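Local structure of putative fimbrium subunit Fim1C (4K4K) at residues A[105-117]-A[192-206]. The protein is a putative component of the fimbrial tip, part of the surface filaments that mediate cell adhesion and biofilm formation. Sequence-based numbering, arbitrary orientation.
Sequences DVSVQTPQKDIDL and KEIVLHTDGLKAEGI
Gln-109 joins a loop to strand 202-207 here, two residues beyond the backbone bonds between His-197 and Glu-204: its side-chain amide pairs with the backbone of Ile-206, fastening loop 105-117 to the hairpin strands 192-199 and 202-207 of this fimbrillin-like chain. Gln-109 OE1 accepts from Ile-206 N (2.9 Å) on a lone pair in the carbonyl plane. Gln-109 NE2 gives one hydrogen to Ile-206 O (2.9 Å). Its other goes to Val-106 O of its own loop (2.8 Å). The bend at chi2 (-74°) turns the amide toward the strand, with CG against Ile-194 CG2 (3.6 Å). These three in-plane bonds set the amide's rotation; Gln-112 NE2, three residues on, bonds the backbone Gln-109 O and meets Gln-109 OE1 from above the carbonyl plane. A leucine here would probably leave both backbone groups of Ile-206 without these partners and Val-106 O without its donor. The side chains of Ile-206 and Gln-112 slide past each other in opposite directions, Ile-206 CD1 reaching the backbone O of Gln-112 (3.4 Å), and Ile-206 CB meets Ile-115 CD1. At the other end, Lys-192, in one of two conformers, bends at chi3 and chi4 to bring NZ to Ser-107 O (3.1 Å). Ile-194 CD1 meets Val-106 CG2 (3.9 Å). Within the hairpin, one conformer of His-197 bonds Glu-204 OE2 through ND1, in its ring plane; Glu-204 OE1 forms a salt bridge with Lys-143, which also bonds Gln-112 OE1. Lys-143 belongs to strand 132-150, the antiparallel partner of 202-207; Leu-141 of strand 132-150 touches both Val-106 and Ile-206, while strand 164-177 pairs with both 101-105 and 192-199.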
ATOM      1  N   ASP A 105       6.991  -8.328  -0.440  1.00 17.84           N
ATOM      2  CA  ASP A 105       7.742  -8.615  -1.659  1.00 18.22           C
ATOM      3  C   ASP A 105       7.094  -7.782  -2.775  1.00 21.88           C
ATOM      4  O   ASP A 105       5.919  -7.973  -3.059  1.00 23.37           O
ATOM      5  CB  ASP A 105       7.793 -10.127  -1.991  1.00 20.09           C
ATOM      6  CG  ASP A 105       8.599 -10.487  -3.235  1.00 31.49           C
ATOM      7  OD1 ASP A 105       9.132  -9.558  -3.906  1.00 28.12           O
ATOM      8  OD2 ASP A 105       8.672 -11.688  -3.563  1.00 44.40           O
ATOM      9  N   VAL A 106       7.802  -6.763  -3.282  1.00 16.86           N
ATOM     10  CA  VAL A 106       7.240  -5.875  -4.313  1.00 16.10           C
ATOM     11  C   VAL A 106       7.801  -6.257  -5.714  1.00 22.36           C
ATOM     12  O   VAL A 106       7.628  -5.467  -6.646  1.00 24.12           O
ATOM     13  CB  VAL A 106       7.413  -4.353  -3.999  1.00 18.81           C
ATOM     14  CG1 VAL A 106       6.600  -3.929  -2.754  1.00 17.76           C
ATOM     15  CG2 VAL A 106       8.890  -3.967  -3.860  1.00 18.85           C
ATOM     16  N   SER A 107       8.443  -7.466  -5.865  1.00 20.48           N
ATOM     17  CA  SER A 107       8.968  -7.944  -7.164  0.50 21.57           C
ATOM     18  C   SER A 107       7.847  -8.132  -8.171  1.00 26.64           C
ATOM     19  O   SER A 107       8.073  -7.977  -9.374  1.00 28.34           O
ATOM     20  CB  SER A 107       9.716  -9.265  -7.004  0.50 24.71           C
ATOM     21  OG  SER A 107      10.805  -9.163  -6.102  0.50 28.65           O
ATOM     22  N   VAL A 108       6.643  -8.514  -7.686  1.00 25.13           N
ATOM     23  CA  VAL A 108       5.468  -8.746  -8.542  1.00 26.70           C
ATOM     24  C   VAL A 108       4.507  -7.595  -8.267  1.00 28.79           C
ATOM     25  O   VAL A 108       3.952  -7.488  -7.167  1.00 27.44           O
ATOM     26  CB  VAL A 108       4.815 -10.149  -8.353  1.00 32.34           C
ATOM     27  CG1 VAL A 108       3.566 -10.284  -9.234  1.00 32.77           C
ATOM     28  CG2 VAL A 108       5.813 -11.266  -8.674  1.00 33.25           C
ATOM     29  N   GLN A 109       4.346  -6.719  -9.257  1.00 27.07           N
ATOM     30  CA  GLN A 109       3.548  -5.485  -9.136  1.00 26.02           C
ATOM     31  C   GLN A 109       2.049  -5.636  -9.368  1.00 33.52           C
ATOM     32  O   GLN A 109       1.279  -4.818  -8.867  1.00 34.01           O
ATOM     33  CB  GLN A 109       4.056  -4.444 -10.124  1.00 25.85           C
ATOM     34  CG  GLN A 109       5.429  -3.901  -9.749  1.00 24.76           C
ATOM     35  CD  GLN A 109       5.321  -2.969  -8.566  1.00 27.10           C
ATOM     36  OE1 GLN A 109       4.570  -1.999  -8.600  1.00 23.08           O
ATOM     37  NE2 GLN A 109       6.021  -3.276  -7.479  1.00 18.67           N
ATOM     38  N   THR A 110       1.638  -6.607 -10.198  1.00 30.67           N
ATOM     39  CA  THR A 110       0.234  -6.774 -10.559  1.00 30.25           C
ATOM     40  C   THR A 110      -0.379  -8.011  -9.868  1.00 32.39           C
ATOM     41  O   THR A 110       0.179  -9.103  -9.990  1.00 32.81           O
ATOM     42  CB  THR A 110       0.123  -6.845 -12.101  1.00 34.58           C
ATOM     43  OG1 THR A 110       0.715  -5.657 -12.656  1.00 33.71           O
ATOM     44  CG2 THR A 110      -1.313  -6.944 -12.584  1.00 37.72           C
ATOM     45  N   PRO A 111      -1.558  -7.889  -9.210  1.00 28.16           N
ATOM     46  CA  PRO A 111      -2.336  -6.656  -8.963  1.00 27.53           C
ATOM     47  C   PRO A 111      -1.729  -5.813  -7.836  1.00 28.42           C
ATOM     48  O   PRO A 111      -1.215  -6.368  -6.858  1.00 27.26           O
ATOM     49  CB  PRO A 111      -3.718  -7.186  -8.572  1.00 29.94           C
ATOM     50  CG  PRO A 111      -3.484  -8.541  -7.994  1.00 33.97           C
ATOM     51  CD  PRO A 111      -2.192  -9.068  -8.571  1.00 29.57           C
ATOM     52  N   GLN A 112      -1.773  -4.489  -7.985  1.00 25.11           N
ATOM     53  CA  GLN A 112      -1.249  -3.541  -7.001  1.00 23.88           C
ATOM     54  C   GLN A 112      -1.857  -3.741  -5.610  1.00 27.26           C
ATOM     55  O   GLN A 112      -1.128  -3.637  -4.618  1.00 27.04           O
ATOM     56  CB  GLN A 112      -1.509  -2.097  -7.447  1.00 25.15           C
ATOM     57  CG  GLN A 112      -0.773  -1.679  -8.729  1.00 24.95           C
ATOM     58  CD  GLN A 112       0.601  -1.128  -8.425  1.00 31.54           C
ATOM     59  OE1 GLN A 112       0.776   0.064  -8.165  1.00 26.16           O
ATOM     60  NE2 GLN A 112       1.597  -1.996  -8.387  1.00 25.02           N
ATOM     61  N   LYS A 113      -3.181  -4.028  -5.524  1.00 23.57           N
ATOM     62  CA  LYS A 113      -3.868  -4.186  -4.226  1.00 23.64           C
ATOM     63  C   LYS A 113      -3.285  -5.332  -3.375  1.00 26.87           C
ATOM     64  O   LYS A 113      -3.372  -5.262  -2.155  1.00 26.41           O
ATOM     65  CB  LYS A 113      -5.392  -4.377  -4.410  1.00 26.47           C
ATOM     66  CG  LYS A 113      -5.833  -5.720  -4.998  1.00 40.10           C
ATOM     67  CD  LYS A 113      -7.345  -5.901  -4.905  1.00 50.47           C
ATOM     68  CE  LYS A 113      -7.798  -7.283  -5.303  1.00 60.57           C
ATOM     69  NZ  LYS A 113      -7.551  -8.286  -4.230  1.00 72.15           N
ATOM     70  N   ASP A 114      -2.670  -6.362  -4.003  1.00 22.69           N
ATOM     71  CA  ASP A 114      -2.125  -7.514  -3.269  1.00 22.47           C
ATOM     72  C   ASP A 114      -0.792  -7.206  -2.593  1.00 24.64           C
ATOM     73  O   ASP A 114      -0.371  -7.989  -1.738  1.00 24.60           O
ATOM     74  CB  ASP A 114      -1.978  -8.726  -4.205  1.00 25.13           C
ATOM     75  CG  ASP A 114      -3.336  -9.348  -4.551  1.00 34.96           C
ATOM     76  OD1 ASP A 114      -4.364  -8.869  -4.022  1.00 33.68           O
ATOM     77  OD2 ASP A 114      -3.363 -10.318  -5.335  1.00 38.25           O
ATOM     78  N   ILE A 115      -0.123  -6.088  -2.970  1.00 19.39           N
ATOM     79  CA  ILE A 115       1.140  -5.711  -2.319  1.00 18.17           C
ATOM     80  C   ILE A 115       0.985  -4.367  -1.567  1.00 19.74           C
ATOM     81  O   ILE A 115       1.953  -3.876  -1.004  1.00 18.10           O
ATOM     82  CB  ILE A 115       2.340  -5.688  -3.312  1.00 20.56           C
ATOM     83  CG1 ILE A 115       2.108  -4.656  -4.471  1.00 20.44           C
ATOM     84  CG2 ILE A 115       2.640  -7.101  -3.824  1.00 23.36           C
ATOM     85  CD1 ILE A 115       3.381  -4.315  -5.325  1.00 21.33           C
ATOM     86  N   ASP A 116      -0.213  -3.776  -1.574  1.00 16.32           N
ATOM     87  CA  ASP A 116      -0.457  -2.503  -0.922  1.00 15.29           C
ATOM     88  C   ASP A 116      -0.645  -2.713   0.600  1.00 18.45           C
ATOM     89  O   ASP A 116      -1.759  -2.673   1.110  1.00 16.59           O
ATOM     90  CB  ASP A 116      -1.677  -1.818  -1.559  1.00 18.15           C
ATOM     91  CG  ASP A 116      -1.889  -0.404  -1.090  1.00 22.41           C
ATOM     92  OD1 ASP A 116      -1.041   0.104  -0.294  1.00 20.78           O
ATOM     93  OD2 ASP A 116      -2.934   0.176  -1.437  1.00 26.01           O
ATOM     94  N   LEU A 117       0.467  -2.892   1.316  1.00 14.13           N
ATOM     95  CA  LEU A 117       0.431  -3.118   2.768  1.00 14.65           C
ATOM     96  C   LEU A 117      -0.041  -1.848   3.480  1.00 16.35           C
ATOM     97  O   LEU A 117       0.497  -0.749   3.255  1.00 17.20           O
ATOM     98  CB  LEU A 117       1.842  -3.512   3.248  1.00 14.84           C
ATOM     99  CG  LEU A 117       2.036  -3.583   4.779  1.00 18.65           C
ATOM    100  CD1 LEU A 117       1.193  -4.717   5.408  1.00 16.60           C
ATOM    101  CD2 LEU A 117       3.545  -3.645   5.146  1.00 18.95           C
ATOM    102  N   LYS A 192      17.057  -4.760  -7.729  1.00 33.95           N
ATOM    103  CA  LYS A 192      16.327  -5.294  -8.887  0.50 32.60           C
ATOM    104  C   LYS A 192      15.682  -4.176  -9.700  1.00 33.78           C
ATOM    105  O   LYS A 192      15.390  -3.105  -9.159  1.00 30.60           O
ATOM    106  CB  LYS A 192      15.226  -6.261  -8.366  0.50 34.17           C
ATOM    107  CG  LYS A 192      14.500  -7.101  -9.428  0.50 44.48           C
ATOM    108  CD  LYS A 192      13.194  -7.734  -8.917  0.50 46.22           C
ATOM    109  CE  LYS A 192      11.967  -6.892  -9.213  0.50 39.40           C
ATOM    110  NZ  LYS A 192      11.036  -7.537 -10.184  0.50 36.85           N
ATOM    111  N   GLU A 193      15.442  -4.431 -10.997  1.00 30.69           N
ATOM    112  CA  GLU A 193      14.716  -3.519 -11.855  1.00 29.76           C
ATOM    113  C   GLU A 193      13.245  -3.882 -11.684  1.00 35.15           C
ATOM    114  O   GLU A 193      12.904  -5.065 -11.779  1.00 38.91           O
ATOM    115  CB  GLU A 193      15.163  -3.672 -13.326  1.00 31.49           C
ATOM    116  CG  GLU A 193      14.537  -2.639 -14.245  1.00 38.78           C
ATOM    117  CD  GLU A 193      15.348  -1.365 -14.378  1.00 52.43           C
ATOM    118  OE1 GLU A 193      16.549  -1.382 -14.020  1.00 54.26           O
ATOM    119  OE2 GLU A 193      14.795  -0.361 -14.880  1.00 40.07           O
ATOM    120  N   ILE A 194      12.384  -2.910 -11.402  1.00 27.77           N
ATOM    121  CA  ILE A 194      10.961  -3.221 -11.261  1.00 25.11           C
ATOM    122  C   ILE A 194      10.214  -2.661 -12.459  1.00 27.47           C
ATOM    123  O   ILE A 194      10.253  -1.453 -12.706  1.00 25.59           O
ATOM    124  CB  ILE A 194      10.359  -2.705  -9.936  1.00 25.87           C
ATOM    125  CG1 ILE A 194      10.997  -3.397  -8.698  1.00 26.76           C
ATOM    126  CG2 ILE A 194       8.817  -2.844  -9.946  1.00 25.62           C
ATOM    127  CD1 ILE A 194      10.446  -2.919  -7.317  1.00 27.91           C
ATOM    128  N   VAL A 195       9.507  -3.540 -13.187  1.00 24.83           N
ATOM    129  CA  VAL A 195       8.715  -3.121 -14.332  1.00 25.15           C
ATOM    130  C   VAL A 195       7.397  -2.600 -13.771  1.00 30.02           C
ATOM    131  O   VAL A 195       6.708  -3.325 -13.051  1.00 29.04           O
ATOM    132  CB  VAL A 195       8.533  -4.270 -15.354  1.00 30.36           C
ATOM    133  CG1 VAL A 195       7.468  -3.915 -16.398  1.00 31.05           C
ATOM    134  CG2 VAL A 195       9.869  -4.614 -16.029  1.00 31.24           C
ATOM    135  N   LEU A 196       7.074  -1.336 -14.065  1.00 27.12           N
ATOM    136  CA  LEU A 196       5.833  -0.712 -13.600  0.50 28.07           C
ATOM    137  C   LEU A 196       4.678  -1.156 -14.498  1.00 35.13           C
ATOM    138  O   LEU A 196       4.915  -1.491 -15.658  1.00 39.30           O
ATOM    139  CB  LEU A 196       5.971   0.823 -13.595  0.50 28.08           C
ATOM    140  CG  LEU A 196       6.661   1.414 -12.366  0.50 33.28           C
ATOM    141  CD1 LEU A 196       8.157   1.517 -12.559  0.50 34.33           C
ATOM    142  CD2 LEU A 196       6.116   2.785 -12.057  0.50 36.42           C
ATOM    143  N   HIS A 197       3.445  -1.183 -13.975  1.00 33.59           N
ATOM    144  CA  HIS A 197       2.232  -1.567 -14.697  0.50 34.31           C
ATOM    145  C   HIS A 197       1.773  -0.368 -15.571  1.00 36.69           C
ATOM    146  O   HIS A 197       1.518   0.689 -15.003  1.00 33.59           O
ATOM    147  CB  HIS A 197       1.181  -1.995 -13.630  0.50 35.20           C
ATOM    148  CG  HIS A 197      -0.260  -2.030 -14.050  0.50 39.46           C
ATOM    149  ND1 HIS A 197      -1.220  -1.292 -13.372  0.50 41.37           N
ATOM    150  CD2 HIS A 197      -0.876  -2.786 -14.988  0.50 42.19           C
ATOM    151  CE1 HIS A 197      -2.372  -1.573 -13.961  0.50 41.53           C
ATOM    152  NE2 HIS A 197      -2.218  -2.471 -14.933  0.50 42.32           N
ATOM    153  N   THR A 198       1.641  -0.542 -16.892  1.00 33.58           N
ATOM    154  CA  THR A 198       1.171   0.514 -17.791  1.00 34.35           C
ATOM    155  C   THR A 198      -0.225   0.248 -18.328  1.00 40.31           C
ATOM    156  O   THR A 198      -0.569  -0.894 -18.641  1.00 41.07           O
ATOM    157  CB  THR A 198       2.106   0.731 -18.990  1.00 48.53           C
ATOM    158  OG1 THR A 198       2.302  -0.510 -19.668  1.00 58.52           O
ATOM    159  CG2 THR A 198       3.425   1.355 -18.615  1.00 43.72           C
ATOM    160  N   ASP A 199      -0.996   1.328 -18.497  1.00 36.63           N
ATOM    161  CA  ASP A 199      -2.340   1.332 -19.050  1.00 36.89           C
ATOM    162  C   ASP A 199      -2.418   2.571 -19.895  1.00 38.17           C
ATOM    163  O   ASP A 199      -2.698   3.664 -19.388  1.00 37.33           O
ATOM    164  CB  ASP A 199      -3.398   1.299 -17.929  1.00 38.87           C
ATOM    165  CG  ASP A 199      -4.849   1.164 -18.384  1.00 55.02           C
ATOM    166  OD1 ASP A 199      -5.087   1.037 -19.609  1.00 55.51           O
ATOM    167  OD2 ASP A 199      -5.744   1.157 -17.511  1.00 64.18           O
ATOM    168  N   GLY A 200      -2.070   2.406 -21.163  1.00 35.74           N
ATOM    169  CA  GLY A 200      -1.981   3.505 -22.110  1.00 36.70           C
ATOM    170  C   GLY A 200      -0.781   4.353 -21.743  1.00 40.63           C
ATOM    171  O   GLY A 200       0.306   3.819 -21.500  1.00 40.77           O
ATOM    172  N   LEU A 201      -0.991   5.660 -21.588  1.00 35.58           N
ATOM    173  CA  LEU A 201       0.125   6.529 -21.243  1.00 34.39           C
ATOM    174  C   LEU A 201       0.216   6.799 -19.726  1.00 35.83           C
ATOM    175  O   LEU A 201       0.816   7.783 -19.298  1.00 33.76           O
ATOM    176  CB  LEU A 201       0.072   7.818 -22.065  1.00 35.70           C
ATOM    177  CG  LEU A 201       0.232   7.610 -23.595  1.00 41.13           C
ATOM    178  CD1 LEU A 201       0.150   8.915 -24.332  1.00 42.68           C
ATOM    179  CD2 LEU A 201       1.533   6.847 -23.948  1.00 41.64           C
ATOM    180  N   LYS A 202      -0.288   5.863 -18.918  1.00 32.49           N
ATOM    181  CA  LYS A 202      -0.210   5.929 -17.465  1.00 31.38           C
ATOM    182  C   LYS A 202       0.540   4.716 -16.960  1.00 32.51           C
ATOM    183  O   LYS A 202       0.357   3.621 -17.493  1.00 33.83           O
ATOM    184  CB  LYS A 202      -1.615   6.005 -16.837  1.00 35.40           C
ATOM    185  CG  LYS A 202      -2.294   7.358 -17.040  1.00 58.21           C
ATOM    186  CD  LYS A 202      -3.791   7.274 -16.786  1.00 74.93           C
ATOM    187  CE  LYS A 202      -4.513   8.519 -17.248  1.00 92.11           C
ATOM    188  NZ  LYS A 202      -5.977   8.441 -16.993  1.00102.27           N
ATOM    189  N   ALA A 203       1.410   4.906 -15.974  1.00 26.78           N
ATOM    190  CA  ALA A 203       2.148   3.813 -15.342  1.00 25.37           C
ATOM    191  C   ALA A 203       2.056   3.966 -13.844  1.00 27.18           C
ATOM    192  O   ALA A 203       1.981   5.090 -13.335  1.00 27.78           O
ATOM    193  CB  ALA A 203       3.599   3.798 -15.792  1.00 26.12           C
ATOM    194  N   GLU A 204       2.036   2.847 -13.128  1.00 22.93           N
ATOM    195  CA  GLU A 204       1.960   2.903 -11.681  1.00 22.91           C
ATOM    196  C   GLU A 204       2.773   1.795 -11.069  1.00 22.91           C
ATOM    197  O   GLU A 204       3.024   0.761 -11.704  1.00 23.00           O
ATOM    198  CB  GLU A 204       0.501   2.848 -11.183  1.00 24.50           C
ATOM    199  CG  GLU A 204      -0.181   1.506 -11.421  1.00 32.15           C
ATOM    200  CD  GLU A 204      -1.655   1.442 -11.070  1.00 55.57           C
ATOM    201  OE1 GLU A 204      -2.129   2.296 -10.284  1.00 36.63           O
ATOM    202  OE2 GLU A 204      -2.330   0.504 -11.554  1.00 55.91           O
ATOM    203  N   GLY A 205       3.194   2.032  -9.844  1.00 20.76           N
ATOM    204  CA  GLY A 205       3.940   1.039  -9.090  1.00 20.51           C
ATOM    205  C   GLY A 205       3.864   1.276  -7.602  1.00 21.58           C
ATOM    206  O   GLY A 205       3.518   2.366  -7.168  1.00 20.27           O
ATOM    207  N   ILE A 206       4.178   0.246  -6.825  1.00 18.26           N
ATOM    208  CA  ILE A 206       4.288   0.313  -5.375  1.00 16.62           C
ATOM    209  C   ILE A 206       5.704  -0.126  -5.062  1.00 21.34           C
ATOM    210  O   ILE A 206       6.124  -1.214  -5.472  1.00 22.35           O
ATOM    211  CB  ILE A 206       3.214  -0.518  -4.630  1.00 19.49           C
ATOM    212  CG1 ILE A 206       1.821   0.109  -4.867  1.00 21.18           C
ATOM    213  CG2 ILE A 206       3.539  -0.594  -3.097  1.00 18.96           C
ATOM    214  CD1 ILE A 206       0.617  -0.702  -4.345  1.00 21.38           C
TER